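Local coordinates for protein hydrogenase maturation factor (Thermoanaerobacter tengcongensis, PDB 3VTH) that probably transfers a carbamoyl group from carbamoyl phosphate, with ATP, to the C-terminal cysteine of HypE during maturation of [NiFe]-hydrogenases, at residues P336-L345 against L357-D367; G225-L233 against F323-N331. One frame throughout, in Å; residues are numbered along the deposited sequence.

Contact 1: residues P336-L345 against L357-D367; sequences PICKDNEEAL and LNNRDIVNRID
Arg365 and Lys339 cross at about a right angle, and their overlap is the heart of this contact of loop and helix start with strand end and loop in the YrdC-like domain, one of HypF's two nucleotide-binding modules. Lys339 CG lies over the centre of the Arg365 guanidinium, 3.8 Å above its plane, while the edge of that group serves the backbone: Arg365 NH1 donates to Ile337 O (2.8 Å), with the oxygen 12° out of the guanidinium plane. The bend of the arginine chain at chi3 (77°) turns NH1 to this carbonyl, and Ile337 CG2 lies against Arg365 CD as the two side chains run past each other. Glu343 adds a long salt bridge, OE2 to Arg365 NH1 at 3.6 Å, its carboxylate almost perpendicular to the guanidinium. Its other oxygen, OE1, accepts from both Lys339 N and Asp340 N, which fixes the turn leading into helix 341-347.

A bend at chi4 (74°) brings Lys339 NZ to Ile362 O at 2.9 Å, almost head-on to the carbonyl; in the modelled conformer of Asp340, one of two deposited, OD1 also pairs with NZ, a less certain salt bridge. One water joins Lys339 O to Ile362 N, and another links Ile337 N to Asp367 OD2, near the magnesium site. At the strand end, Asn341 lays its amide against Leu357, OD1 being 3.3 Å from Leu357 CG. Asn341 ND2 gives a nearly straight bond of 2.9 Å to Asn358 O, the acceptor lying in the asparagine's amide plane although the donor stands above the carbonyl plane.

Contact 2: residues G225-L233 against F323-N331; sequences GFHLAVNAL and FPIVMTSGN. With MG (magnesium ion), chain G; APC (diphosphomethylphosphonic acid adenosyl ester), chain F.
Leu228 and Thr328 form an antiparallel hydrogen-bonded pair in two neighbouring antiparallel strands of the large mixed sheet of the YrdC-like domain. Leu228 N donates to Thr328 O (2.7 Å) and Thr328 N returns a bond to Leu228 O. The pairing continues through Val326 N to Val230 O and Ala232 N to Pro324 O, while Gly330 N reaches Phe226 O at the other end.

Among apolar contacts, Val230 and Val326 lie side by side, CG2 to CG2 at 3.9 Å, and Met327 folds back so that SD and CE meet Ala229 CB and His227 CB respectively. The Asn231 amide stacks over one face of the Phe323 ring, the planes 16° apart and CG 3.4 Å above the ring. With CG anti to the backbone N (chi1 -176°), Asn231 can also accept from Leu233 N through OD1, closing an Asx turn. An alanine in place of Phe323 would remove that aromatic surface and is likely to leave the Asn231 amide freer to turn.

Polar ends face the nucleotide analogue. Thr328 OG1 donates to APC O1A (2.6 Å), Ser329 N to O2A and Asn331 ND2 to O1G. Ser329 OG binds magnesium at 2.1 Å and donates to Asn331 OD1 (2.6 Å). The metal also takes one oxygen from each phosphorus group, so the paired strand carries its hydroxyls into binding of the three phosphorus groups of the analogue, where magnesium probably offsets the phosphate charge.

From the N terminus, strand 226-229 comes first, and contact 2 closes a long loop of 89 residues when strand 325-329 returns beside it. Contact 1 closes a short loop of 11 residues: the chain leaves the strand, passes through 336-345 into helix 341-347, and comes back along strand 354-358. The two loops follow in series, neither enclosing the other. Their centres lie 15 Å apart, yet they meet at Cys338, whose N and O probably bond to Gly330 O and Phe226 N. Contact 1 fastens the helix start to the loop after strand 354-358, beside the two strands contact 2 pairs; the Asp367 side chain ends near Ser329 and the magnesium, without binding the ion in this model.

Contact 1: residues P336-L345 against L357-D367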
loop_
_atom_site.group_PDB
_atom_site.type_symbol
_atom_site.label_atom_id
_atom_site.label_comp_id
_atom_site.label_asym_id
_atom_site.label_seq_id
_atom_site.Cartn_x
_atom_site.Cartn_y
_atom_site.Cartn_z
ATOM N N PRO A 336 11.624 -11.271 2.277
ATOM C CA PRO A 336 10.432 -11.209 1.405
ATOM C C PRO A 336 9.519 -12.443 1.552
ATOM O O PRO A 336 10.012 -13.560 1.739
ATOM C CB PRO A 336 11.019 -11.189 -0.012
ATOM C CG PRO A 336 12.477 -10.821 0.149
ATOM C CD PRO A 336 12.892 -11.277 1.514
ATOM N N ILE A 337 8.210 -12.227 1.466
ATOM C CA ILE A 337 7.215 -13.304 1.425
ATOM C C ILE A 337 7.598 -14.416 0.424
ATOM O O ILE A 337 8.011 -14.127 -0.706
ATOM C CB ILE A 337 5.795 -12.708 1.115
ATOM C CG1 ILE A 337 4.686 -13.755 1.258
ATOM C CG2 ILE A 337 5.744 -11.989 -0.290
ATOM C CD1 ILE A 337 3.253 -13.127 1.118
ATOM N N CYS A 338 7.509 -15.676 0.861
ATOM C CA CYS A 338 7.780 -16.828 -0.002
ATOM C C CYS A 338 6.720 -16.918 -1.084
ATOM O O CYS A 338 5.551 -16.685 -0.810
ATOM C CB CYS A 338 7.745 -18.136 0.796
ATOM S SG CYS A 338 9.118 -18.340 1.916
ATOM N N LYS A 339 7.119 -17.283 -2.294
ATOM C CA LYS A 339 6.152 -17.416 -3.389
ATOM C C LYS A 339 6.113 -18.796 -4.055
ATOM O O LYS A 339 5.140 -19.123 -4.734
ATOM C CB LYS A 339 6.371 -16.330 -4.449
ATOM C CG LYS A 339 7.559 -16.552 -5.372
ATOM C CD LYS A 339 7.376 -15.704 -6.632
ATOM C CE LYS A 339 8.414 -16.010 -7.687
ATOM N NZ LYS A 339 8.103 -17.320 -8.319
ATOM N N ASP A 340 7.140 -19.611 -3.863
ATOM C CA ASP A 340 7.243 -20.937 -4.482
ATOM C C ASP A 340 7.060 -22.054 -3.449
ATOM O O ASP A 340 7.500 -21.896 -2.301
ATOM C CB ASP A 340 8.626 -21.086 -5.123
ATOM C CG ASP A 340 8.846 -20.127 -6.278
ATOM O OD1 ASP A 340 7.851 -19.629 -6.851
ATOM O OD2 ASP A 340 10.025 -19.882 -6.621
ATOM N N ASN A 341 6.462 -23.174 -3.855
ATOM C CA ASN A 341 6.298 -24.324 -2.961
ATOM C C ASN A 341 7.615 -24.750 -2.308
ATOM O O ASN A 341 7.700 -24.878 -1.066
ATOM C CB ASN A 341 5.646 -25.498 -3.701
ATOM C CG ASN A 341 4.219 -25.196 -4.150
ATOM O OD1 ASN A 341 3.468 -24.516 -3.458
ATOM N ND2 ASN A 341 3.841 -25.711 -5.311
ATOM N N GLU A 342 8.648 -24.953 -3.130
ATOM C CA GLU A 342 9.941 -25.426 -2.624
ATOM C C GLU A 342 10.546 -24.461 -1.607
ATOM O O GLU A 342 11.086 -24.889 -0.592
ATOM C CB GLU A 342 10.935 -25.632 -3.757
ATOM C CG GLU A 342 10.706 -26.879 -4.549
ATOM C CD GLU A 342 11.368 -26.824 -5.917
ATOM O OE1 GLU A 342 10.837 -26.126 -6.806
ATOM O OE2 GLU A 342 12.406 -27.491 -6.104
ATOM N N GLU A 343 10.455 -23.167 -1.920
ATOM C CA GLU A 343 10.951 -22.076 -1.089
ATOM C C GLU A 343 10.259 -22.099 0.273
ATOM O O GLU A 343 10.922 -22.033 1.321
ATOM C CB GLU A 343 10.695 -20.739 -1.818
ATOM C CG GLU A 343 11.052 -19.476 -1.056
ATOM C CD GLU A 343 10.689 -18.175 -1.801
ATOM O OE1 GLU A 343 9.807 -18.168 -2.713
ATOM O OE2 GLU A 343 11.291 -17.141 -1.437
ATOM N N ALA A 344 8.932 -22.225 0.250
ATOM C CA ALA A 344 8.135 -22.230 1.476
ATOM C C ALA A 344 8.472 -23.418 2.390
ATOM O O ALA A 344 8.686 -23.250 3.589
ATOM C CB ALA A 344 6.648 -22.207 1.146
ATOM N N LEU A 345 8.541 -24.609 1.813
ATOM C CA LEU A 345 8.848 -25.816 2.584
ATOM C C LEU A 345 10.231 -25.764 3.239
ATOM O O LEU A 345 10.432 -26.291 4.339
ATOM C CB LEU A 345 8.732 -27.048 1.689
ATOM C CG LEU A 345 7.323 -27.472 1.261
ATOM C CD1 LEU A 345 7.439 -28.402 0.059
ATOM C CD2 LEU A 345 6.569 -28.170 2.410
ATOM N N LEU A 357 -0.298 -26.300 -0.218
ATOM C CA LEU A 357 0.351 -25.938 -1.471
ATOM C C LEU A 357 -0.656 -25.917 -2.630
ATOM O O LEU A 357 -1.785 -26.370 -2.480
ATOM C CB LEU A 357 1.396 -27.012 -1.774
ATOM C CG LEU A 357 2.853 -26.981 -1.301
ATOM C CD1 LEU A 357 3.143 -26.131 -0.052
ATOM C CD2 LEU A 357 3.384 -28.385 -1.159
ATOM N N ASN A 358 -0.237 -25.384 -3.785
ATOM C CA ASN A 358 -0.946 -25.631 -5.036
ATOM C C ASN A 358 0.024 -25.552 -6.212
ATOM O O ASN A 358 1.154 -25.074 -6.059
ATOM C CB ASN A 358 -2.153 -24.681 -5.206
ATOM C CG ASN A 358 -1.752 -23.254 -5.506
ATOM O OD1 ASN A 358 -1.102 -22.969 -6.529
ATOM N ND2 ASN A 358 -2.171 -22.333 -4.637
ATOM N N ASN A 359 -0.400 -26.020 -7.383
ATOM C CA ASN A 359 0.511 -26.065 -8.516
ATOM C C ASN A 359 0.279 -24.959 -9.540
ATOM O O ASN A 359 0.671 -25.108 -10.679
ATOM C CB ASN A 359 0.486 -27.460 -9.179
ATOM C CG ASN A 359 -0.897 -27.837 -9.689
ATOM O OD1 ASN A 359 -1.895 -27.169 -9.387
ATOM N ND2 ASN A 359 -0.963 -28.889 -10.478
ATOM N N ARG A 360 -0.348 -23.846 -9.148
ATOM C CA ARG A 360 -0.420 -22.675 -10.036
ATOM C C ARG A 360 0.739 -21.740 -9.694
ATOM O O ARG A 360 0.770 -21.157 -8.602
ATOM C CB ARG A 360 -1.771 -21.931 -9.917
ATOM C CG ARG A 360 -1.919 -20.728 -10.897
ATOM C CD ARG A 360 -3.284 -20.012 -10.794
ATOM N NE ARG A 360 -3.566 -19.554 -9.426
ATOM C CZ ARG A 360 -4.786 -19.315 -8.947
ATOM N NH1 ARG A 360 -5.848 -19.473 -9.720
ATOM N NH2 ARG A 360 -4.952 -18.912 -7.692
ATOM N N ASP A 361 1.689 -21.594 -10.612
ATOM C CA ASP A 361 2.844 -20.703 -10.377
ATOM C C ASP A 361 2.436 -19.286 -10.008
ATOM O O ASP A 361 1.513 -18.717 -10.593
ATOM C CB ASP A 361 3.761 -20.638 -11.593
ATOM C CG ASP A 361 4.553 -21.916 -11.800
ATOM O OD1 ASP A 361 5.335 -21.947 -12.771
ATOM O OD2 ASP A 361 4.411 -22.885 -11.000
ATOM N N ILE A 362 3.107 -18.735 -9.001
ATOM C CA ILE A 362 2.987 -17.311 -8.698
ATOM C C ILE A 362 4.164 -16.682 -9.422
ATOM O O ILE A 362 5.319 -17.016 -9.142
ATOM C CB ILE A 362 3.052 -17.010 -7.182
ATOM C CG1 ILE A 362 1.843 -17.627 -6.465
ATOM C CG2 ILE A 362 3.147 -15.456 -6.921
ATOM C CD1 ILE A 362 1.957 -17.625 -4.907
ATOM N N VAL A 363 3.863 -15.814 -10.387
ATOM C CA VAL A 363 4.896 -15.142 -11.152
ATOM C C VAL A 363 5.432 -13.929 -10.401
ATOM O O VAL A 363 6.642 -13.726 -10.320
ATOM C CB VAL A 363 4.371 -14.703 -12.559
ATOM C CG1 VAL A 363 5.470 -13.993 -13.332
ATOM C CG2 VAL A 363 3.855 -15.962 -13.337
ATOM N N ASN A 364 4.514 -13.129 -9.869
ATOM C CA ASN A 364 4.862 -11.899 -9.190
ATOM C C ASN A 364 4.310 -11.935 -7.776
ATOM O O ASN A 364 3.103 -11.805 -7.574
ATOM C CB ASN A 364 4.292 -10.693 -9.968
ATOM C CG ASN A 364 4.734 -10.685 -11.438
ATOM O OD1 ASN A 364 3.902 -10.781 -12.356
ATOM N ND2 ASN A 364 6.041 -10.611 -11.665
ATOM N N ARG A 365 5.178 -12.114 -6.788
ATOM C CA ARG A 365 4.684 -12.175 -5.406
ATOM C C ARG A 365 4.227 -10.775 -5.003
ATOM O O ARG A 365 4.701 -9.777 -5.572
ATOM C CB ARG A 365 5.778 -12.694 -4.464
ATOM C CG ARG A 365 6.709 -11.600 -3.931
ATOM C CD ARG A 365 7.898 -12.237 -3.293
ATOM N NE ARG A 365 8.849 -12.731 -4.285
ATOM C CZ ARG A 365 9.765 -13.653 -4.030
ATOM N NH1 ARG A 365 9.840 -14.203 -2.815
ATOM N NH2 ARG A 365 10.587 -14.051 -4.989
ATOM N N ILE A 366 3.295 -10.692 -4.045
ATOM C CA ILE A 366 2.754 -9.406 -3.612
ATOM C C ILE A 366 2.079 -9.547 -2.248
ATOM O O ILE A 366 1.277 -10.442 -2.039
ATOM C CB ILE A 366 1.777 -8.794 -4.690
ATOM C CG1 ILE A 366 1.258 -7.414 -4.277
ATOM C CG2 ILE A 366 0.607 -9.757 -5.011
ATOM C CD1 ILE A 366 0.698 -6.555 -5.483
ATOM N N ASP A 367 2.434 -8.675 -1.310
ATOM C CA ASP A 367 1.844 -8.725 0.028
ATOM C C ASP A 367 0.397 -8.249 0.068
ATOM O O ASP A 367 -0.062 -7.574 -0.846
ATOM C CB ASP A 367 2.686 -7.867 0.979
ATOM C CG ASP A 367 3.943 -8.579 1.420
ATOM O OD1 ASP A 367 3.832 -9.598 2.135
ATOM O OD2 ASP A 367 5.041 -8.138 1.026
HETATM O O HOH W 1 7.461 -9.625 1.838
HETATM O O HOH W 2 4.796 -20.199 -7.173
#

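Contact 2: residues G225-L233 against F323-N331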
loop_
_atom_site.group_PDB
_atom_site.type_symbol
_atom_site.label_atom_id
_atom_site.label_comp_id
_atom_site.label_asym_id
_atom_site.label_seq_id
_atom_site.Cartn_x
_atom_site.Cartn_y
_atom_site.Cartn_z
ATOM N N GLY A 225 1.444 -14.992 -2.389
ATOM C CA GLY A 225 2.525 -15.737 -1.765
ATOM C C GLY A 225 1.964 -16.568 -0.641
ATOM O O GLY A 225 0.753 -16.785 -0.572
ATOM N N PHE A 226 2.839 -17.018 0.251
ATOM C CA PHE A 226 2.429 -17.845 1.370
ATOM C C PHE A 226 2.108 -16.967 2.576
ATOM O O PHE A 226 2.762 -15.939 2.775
ATOM C CB PHE A 226 3.540 -18.846 1.734
ATOM C CG PHE A 226 3.574 -20.049 0.838
ATOM C CD1 PHE A 226 3.006 -21.252 1.251
ATOM C CD2 PHE A 226 4.121 -19.964 -0.445
ATOM C CE1 PHE A 226 3.001 -22.354 0.424
ATOM C CE2 PHE A 226 4.133 -21.078 -1.279
ATOM C CZ PHE A 226 3.574 -22.271 -0.843
ATOM N N HIS A 227 1.124 -17.389 3.370
ATOM C CA HIS A 227 0.830 -16.773 4.663
ATOM C C HIS A 227 0.767 -17.835 5.757
ATOM O O HIS A 227 0.474 -19.006 5.489
ATOM C CB HIS A 227 -0.478 -15.954 4.608
ATOM C CG HIS A 227 -0.369 -14.759 3.717
ATOM N ND1 HIS A 227 -0.577 -14.835 2.354
ATOM C CD2 HIS A 227 0.029 -13.489 3.967
ATOM C CE1 HIS A 227 -0.348 -13.653 1.809
ATOM N NE2 HIS A 227 0.024 -12.820 2.765
ATOM N N LEU A 228 1.067 -17.421 6.977
ATOM C CA LEU A 228 1.032 -18.321 8.124
ATOM C C LEU A 228 -0.199 -17.959 8.896
ATOM O O LEU A 228 -0.458 -16.768 9.147
ATOM C CB LEU A 228 2.267 -18.139 9.001
ATOM C CG LEU A 228 3.598 -18.501 8.346
ATOM C CD1 LEU A 228 4.764 -17.709 8.952
ATOM C CD2 LEU A 228 3.826 -20.012 8.426
ATOM N N ALA A 229 -0.954 -18.986 9.267
ATOM C CA ALA A 229 -2.213 -18.817 9.971
ATOM C C ALA A 229 -2.278 -19.643 11.244
ATOM O O ALA A 229 -1.735 -20.760 11.315
ATOM C CB ALA A 229 -3.386 -19.169 9.047
ATOM N N VAL A 230 -2.924 -19.063 12.254
ATOM C CA VAL A 230 -3.310 -19.764 13.468
ATOM C C VAL A 230 -4.678 -19.253 13.895
ATOM O O VAL A 230 -5.096 -18.171 13.487
ATOM C CB VAL A 230 -2.297 -19.577 14.664
ATOM C CG1 VAL A 230 -0.950 -20.195 14.349
ATOM C CG2 VAL A 230 -2.152 -18.095 15.103
ATOM N N ASN A 231 -5.356 -20.022 14.744
ATOM C CA ASN A 231 -6.552 -19.552 15.432
ATOM C C ASN A 231 -6.273 -18.247 16.189
ATOM O O ASN A 231 -5.512 -18.240 17.165
ATOM C CB ASN A 231 -7.025 -20.645 16.409
ATOM C CG ASN A 231 -8.323 -20.302 17.116
ATOM O OD1 ASN A 231 -8.826 -19.182 17.040
ATOM N ND2 ASN A 231 -8.877 -21.280 17.809
ATOM N N ALA A 232 -6.919 -17.161 15.773
ATOM C CA ALA A 232 -6.730 -15.847 16.426
ATOM C C ALA A 232 -7.382 -15.743 17.813
ATOM O O ALA A 232 -7.234 -14.724 18.498
ATOM C CB ALA A 232 -7.216 -14.713 15.515
ATOM N N LEU A 233 -8.119 -16.780 18.217
ATOM C CA LEU A 233 -8.658 -16.844 19.580
ATOM C C LEU A 233 -7.778 -17.703 20.498
ATOM O O LEU A 233 -8.024 -17.789 21.717
ATOM C CB LEU A 233 -10.105 -17.389 19.594
ATOM C CG LEU A 233 -11.227 -16.664 18.825
ATOM C CD1 LEU A 233 -12.585 -17.313 19.133
ATOM C CD2 LEU A 233 -11.277 -15.201 19.167
ATOM N N PHE A 323 -13.740 -19.681 14.037
ATOM C CA PHE A 323 -12.877 -18.698 14.686
ATOM C C PHE A 323 -12.148 -17.907 13.622
ATOM O O PHE A 323 -11.857 -18.451 12.553
ATOM C CB PHE A 323 -11.882 -19.355 15.687
ATOM C CG PHE A 323 -11.158 -20.574 15.146
ATOM C CD1 PHE A 323 -10.102 -20.443 14.228
ATOM C CD2 PHE A 323 -11.539 -21.854 15.548
ATOM C CE1 PHE A 323 -9.437 -21.576 13.722
ATOM C CE2 PHE A 323 -10.882 -22.989 15.066
ATOM C CZ PHE A 323 -9.830 -22.853 14.146
ATOM N N PRO A 324 -11.863 -16.618 13.895
ATOM C CA PRO A 324 -11.046 -15.853 12.962
ATOM C C PRO A 324 -9.601 -16.333 13.017
ATOM O O PRO A 324 -9.196 -16.982 13.994
ATOM C CB PRO A 324 -11.142 -14.413 13.485
ATOM C CG PRO A 324 -12.013 -14.448 14.721
ATOM C CD PRO A 324 -12.192 -15.863 15.123
ATOM N N ILE A 325 -8.824 -16.020 11.987
ATOM C CA ILE A 325 -7.442 -16.487 11.946
ATOM C C ILE A 325 -6.441 -15.378 11.646
ATOM O O ILE A 325 -6.698 -14.518 10.819
ATOM C CB ILE A 325 -7.256 -17.615 10.904
ATOM C CG1 ILE A 325 -7.741 -17.138 9.519
ATOM C CG2 ILE A 325 -7.983 -18.905 11.365
ATOM C CD1 ILE A 325 -7.509 -18.125 8.365
ATOM N N VAL A 326 -5.284 -15.440 12.302
ATOM C CA VAL A 326 -4.120 -14.639 11.936
ATOM C C VAL A 326 -3.737 -14.980 10.500
ATOM O O VAL A 326 -3.840 -16.134 10.086
ATOM C CB VAL A 326 -2.930 -14.950 12.863
ATOM C CG1 VAL A 326 -1.621 -14.332 12.342
ATOM C CG2 VAL A 326 -3.235 -14.460 14.272
ATOM N N MET A 327 -3.350 -13.960 9.739
ATOM C CA MET A 327 -2.717 -14.143 8.450
ATOM C C MET A 327 -1.510 -13.222 8.459
ATOM O O MET A 327 -1.662 -11.992 8.422
ATOM C CB MET A 327 -3.665 -13.750 7.306
ATOM C CG MET A 327 -4.789 -14.733 7.084
ATOM S SD MET A 327 -4.156 -16.275 6.397
ATOM C CE MET A 327 -4.397 -15.983 4.640
ATOM N N THR A 328 -0.325 -13.812 8.525
ATOM C CA THR A 328 0.912 -13.046 8.506
ATOM C C THR A 328 1.724 -13.616 7.365
ATOM O O THR A 328 1.543 -14.772 6.999
ATOM C CB THR A 328 1.665 -13.093 9.876
ATOM O OG1 THR A 328 2.767 -12.166 9.859
ATOM C CG2 THR A 328 2.182 -14.491 10.192
ATOM N N SER A 329 2.600 -12.814 6.778
ATOM C CA SER A 329 3.270 -13.265 5.573
ATOM C C SER A 329 4.220 -14.420 5.902
ATOM O O SER A 329 4.829 -14.464 6.976
ATOM C CB SER A 329 3.973 -12.098 4.860
ATOM O OG SER A 329 5.055 -11.618 5.631
ATOM N N GLY A 330 4.296 -15.367 4.974
ATOM C CA GLY A 330 5.080 -16.580 5.136
ATOM C C GLY A 330 6.537 -16.355 4.799
ATOM O O GLY A 330 6.953 -16.521 3.649
ATOM N N ASN A 331 7.298 -15.956 5.816
ATOM C CA ASN A 331 8.737 -15.724 5.713
ATOM C C ASN A 331 9.310 -15.666 7.124
ATOM O O ASN A 331 8.557 -15.488 8.093
ATOM C CB ASN A 331 9.036 -14.421 4.958
ATOM C CG ASN A 331 8.165 -13.253 5.420
ATOM O OD1 ASN A 331 7.110 -12.991 4.837
ATOM N ND2 ASN A 331 8.609 -12.540 6.464
HETATM MG MG MG G . 5.308 -9.650 6.374
HETATM P PG APC F . 7.697 -9.402 8.578
HETATM O O1G APC F . 6.842 -10.281 7.702
HETATM O O2G APC F . 7.584 -9.763 10.039
HETATM O O3G APC F . 9.120 -9.259 8.121
HETATM P PB APC F . 5.672 -7.391 8.165
HETATM O O1B APC F . 5.464 -7.656 6.707
HETATM O O2B APC F . 5.613 -5.931 8.568
HETATM O O3B APC F . 7.165 -7.878 8.517
HETATM P PA APC F . 2.996 -9.017 8.428
HETATM O O1A APC F . 2.194 -9.663 9.533
HETATM O O2A APC F . 3.243 -9.871 7.238
HETATM C C3A APC F . 4.545 -8.396 9.188
HETATM O "O5'" APC F . 2.237 -7.715 7.853
HETATM C "C5'" APC F . 1.059 -7.160 8.430
HETATM C "C4'" APC F . 1.207 -5.641 8.454
HETATM O "O4'" APC F . -0.039 -5.112 8.921
HETATM C "C3'" APC F . 2.291 -5.216 9.448
HETATM O "O3'" APC F . 3.091 -4.136 8.936
HETATM C "C2'" APC F . 1.501 -4.708 10.636
HETATM O "O2'" APC F . 2.247 -3.774 11.441
HETATM C "C1'" APC F . 0.225 -4.189 9.977
HETATM N N9 APC F . -0.814 -4.228 11.000
HETATM C C8 APC F . -1.475 -5.319 11.473
HETATM N N7 APC F . -2.328 -4.948 12.460
HETATM C C5 APC F . -2.205 -3.612 12.620
HETATM C C6 APC F . -2.799 -2.574 13.490
HETATM N N6 APC F . -3.735 -2.891 14.409
HETATM N N1 APC F . -2.381 -1.299 13.331
HETATM C C2 APC F . -1.460 -0.949 12.409
HETATM N N3 APC F . -0.864 -1.825 11.585
HETATM C C4 APC F . -1.202 -3.144 11.652
HETATM O O HOH W 3 6.808 -9.572 4.737
#